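Local coordinates for protein small ribosomal subunit biogenesis GTPase RsgA (Thermotoga maritima, PDB 1U0L) that probably binds and slowly hydrolyses GTP as a circularly permuted GTPase assisting late maturation of the small ribosomal subunit, at residues A[161-166]-A[187-192]. Residues are numbered along the deposited sequence; the frame is centred on the assembly and turned at random.
Sequences EELKEY and NAINPG
Ile189 meets Lys164 and Leu163 with two separate branches, a small worked example of how one isoleucine at the end of a helix can engage both a buried leucine and a partly exposed lysine. The contact is largely apolar, and no hydrogen bond runs between 161-166 and 187-192. Along the second of these, Ala188 comes first and leans on Ile160, one residue ahead of 161-166. Ile189 then does the bridging. Its CG1 lies anti to the carbonyl carbon (chi1 -55°) and carries CD1 inward to CD2 of Leu163 at 4.0 Å, the two side chains lying roughly perpendicular. Leu163 in turn rests on Val121 and Val150 of the central sheet. The other branch of Ile189, CG2, faces the aliphatic stem of Lys164, 3.5 Å from its CG. The lysine chain, fully stretched past CG, runs antiparallel to the isoleucine and brings its CE beside the Ile189 carbonyl oxygen. Its NZ is modelled in a salt bridge with Glu161 of its own helix, although the carboxylate position is doubtful. At Asn190 the helical conformation ends, and the side-chain amide folds back: ND2 donates to Ile189 O over 2.7 Å, from 29° off the carbonyl plane. Asn190 OD1 accepts a bond from the backbone N of Asp220, which holds the amide at both ends and ties the helix exit to a neighbouring loop. Phe221 of that loop touches both Lys164 and Ile189. Helix 182-189 begins within the P-loop, while helix 160-167 precedes strand 171-175, and that strand runs into the P-loop; such side-by-side packing of the first and last helices of the classical order against the sheet is characteristic of the Ras-like P-loop GTPase fold, here in circularly permuted form.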
loop_
_atom_site.group_PDB
_atom_site.type_symbol
_atom_site.label_atom_id
_atom_site.label_comp_id
_atom_site.label_asym_id
_atom_site.label_seq_id
_atom_site.Cartn_x
_atom_site.Cartn_y
_atom_site.Cartn_z
ATOM N N GLU A 161 -17.670 3.618 7.335
ATOM C CA GLU A 161 -17.844 2.562 8.317
ATOM C C GLU A 161 -17.435 1.210 7.721
ATOM O O GLU A 161 -16.801 0.396 8.391
ATOM C CB GLU A 161 -19.293 2.550 8.817
ATOM C CG GLU A 161 -19.416 2.700 10.338
ATOM C CD GLU A 161 -18.475 3.769 10.939
ATOM O OE1 GLU A 161 -18.632 4.971 10.623
ATOM O OE2 GLU A 161 -17.574 3.400 11.734
ATOM N N GLU A 162 -17.767 0.986 6.454
ATOM C CA GLU A 162 -17.399 -0.257 5.803
ATOM C C GLU A 162 -15.891 -0.299 5.621
ATOM O O GLU A 162 -15.295 -1.364 5.662
ATOM C CB GLU A 162 -18.044 -0.390 4.420
ATOM C CG GLU A 162 -17.669 -1.700 3.725
ATOM C CD GLU A 162 -18.089 -1.779 2.258
ATOM O OE1 GLU A 162 -19.185 -1.288 1.907
ATOM O OE2 GLU A 162 -17.325 -2.360 1.449
ATOM N N LEU A 163 -15.276 0.859 5.400
ATOM C CA LEU A 163 -13.837 0.906 5.191
ATOM C C LEU A 163 -13.096 0.733 6.506
ATOM O O LEU A 163 -11.978 0.215 6.535
ATOM C CB LEU A 163 -13.428 2.222 4.527
ATOM C CG LEU A 163 -11.923 2.414 4.276
ATOM C CD1 LEU A 163 -11.441 1.366 3.278
ATOM C CD2 LEU A 163 -11.640 3.822 3.770
ATOM N N LYS A 164 -13.712 1.177 7.596
ATOM C CA LYS A 164 -13.101 1.026 8.909
ATOM C C LYS A 164 -12.929 -0.465 9.133
ATOM O O LYS A 164 -11.998 -0.910 9.797
ATOM C CB LYS A 164 -14.011 1.587 9.994
ATOM C CG LYS A 164 -13.692 2.997 10.427
ATOM C CD LYS A 164 -14.801 3.521 11.325
ATOM C CE LYS A 164 -14.589 4.973 11.682
ATOM N NZ LYS A 164 -15.842 5.549 12.239
ATOM N N GLU A 165 -13.830 -1.242 8.550
ATOM C CA GLU A 165 -13.762 -2.676 8.709
ATOM C C GLU A 165 -12.477 -3.308 8.188
ATOM O O GLU A 165 -12.048 -4.316 8.728
ATOM C CB GLU A 165 -14.974 -3.340 8.063
ATOM C CG GLU A 165 -15.494 -4.479 8.897
ATOM C CD GLU A 165 -15.620 -4.088 10.366
ATOM O OE1 GLU A 165 -16.437 -3.188 10.671
ATOM O OE2 GLU A 165 -14.894 -4.673 11.211
ATOM N N TYR A 166 -11.856 -2.738 7.159
ATOM C CA TYR A 166 -10.616 -3.319 6.638
ATOM C C TYR A 166 -9.392 -2.795 7.349
ATOM O O TYR A 166 -8.361 -3.463 7.381
ATOM C CB TYR A 166 -10.390 -3.016 5.155
ATOM C CG TYR A 166 -11.404 -3.561 4.207
ATOM C CD1 TYR A 166 -12.617 -2.914 4.012
ATOM C CD2 TYR A 166 -11.165 -4.739 3.513
ATOM C CE1 TYR A 166 -13.572 -3.434 3.148
ATOM C CE2 TYR A 166 -12.114 -5.272 2.651
ATOM C CZ TYR A 166 -13.315 -4.612 2.478
ATOM O OH TYR A 166 -14.276 -5.141 1.664
ATOM N N ASN A 187 -9.437 11.608 7.830
ATOM C CA ASN A 187 -10.104 12.415 8.840
ATOM C C ASN A 187 -11.549 12.002 9.026
ATOM O O ASN A 187 -12.129 12.225 10.082
ATOM C CB ASN A 187 -10.018 13.897 8.482
ATOM C CG ASN A 187 -10.401 14.792 9.643
ATOM O OD1 ASN A 187 -11.578 14.950 9.953
ATOM N ND2 ASN A 187 -9.400 15.366 10.305
ATOM N N ALA A 188 -12.129 11.402 7.995
ATOM C CA ALA A 188 -13.509 10.936 8.062
ATOM C C ALA A 188 -13.576 9.661 8.909
ATOM O O ALA A 188 -14.573 9.406 9.597
ATOM C CB ALA A 188 -14.036 10.657 6.647
ATOM N N ILE A 189 -12.501 8.875 8.854
ATOM C CA ILE A 189 -12.393 7.616 9.588
ATOM C C ILE A 189 -12.087 7.845 11.058
ATOM O O ILE A 189 -12.566 7.115 11.932
ATOM C CB ILE A 189 -11.267 6.744 9.017
ATOM C CG1 ILE A 189 -11.478 6.527 7.517
ATOM C CG2 ILE A 189 -11.241 5.412 9.735
ATOM C CD1 ILE A 189 -10.265 5.951 6.801
ATOM N N ASN A 190 -11.275 8.861 11.324
ATOM C CA ASN A 190 -10.883 9.201 12.685
ATOM C C ASN A 190 -10.659 10.696 12.810
ATOM O O ASN A 190 -9.529 11.161 12.680
ATOM C CB ASN A 190 -9.577 8.498 13.047
ATOM C CG ASN A 190 -9.768 7.380 14.041
ATOM O OD1 ASN A 190 -8.831 7.029 14.780
ATOM N ND2 ASN A 190 -10.969 6.801 14.068
ATOM N N PRO A 191 -11.721 11.471 13.067
ATOM C CA PRO A 191 -11.571 12.923 13.201
ATOM C C PRO A 191 -10.279 13.296 13.920
ATOM O O PRO A 191 -10.002 12.791 15.006
ATOM C CB PRO A 191 -12.814 13.313 13.986
ATOM C CG PRO A 191 -13.847 12.414 13.376
ATOM C CD PRO A 191 -13.120 11.068 13.296
ATOM N N GLY A 192 -9.485 14.164 13.302
ATOM C CA GLY A 192 -8.228 14.572 13.905
ATOM C C GLY A 192 -6.998 14.111 13.140
ATOM O O GLY A 192 -6.043 14.870 12.982
#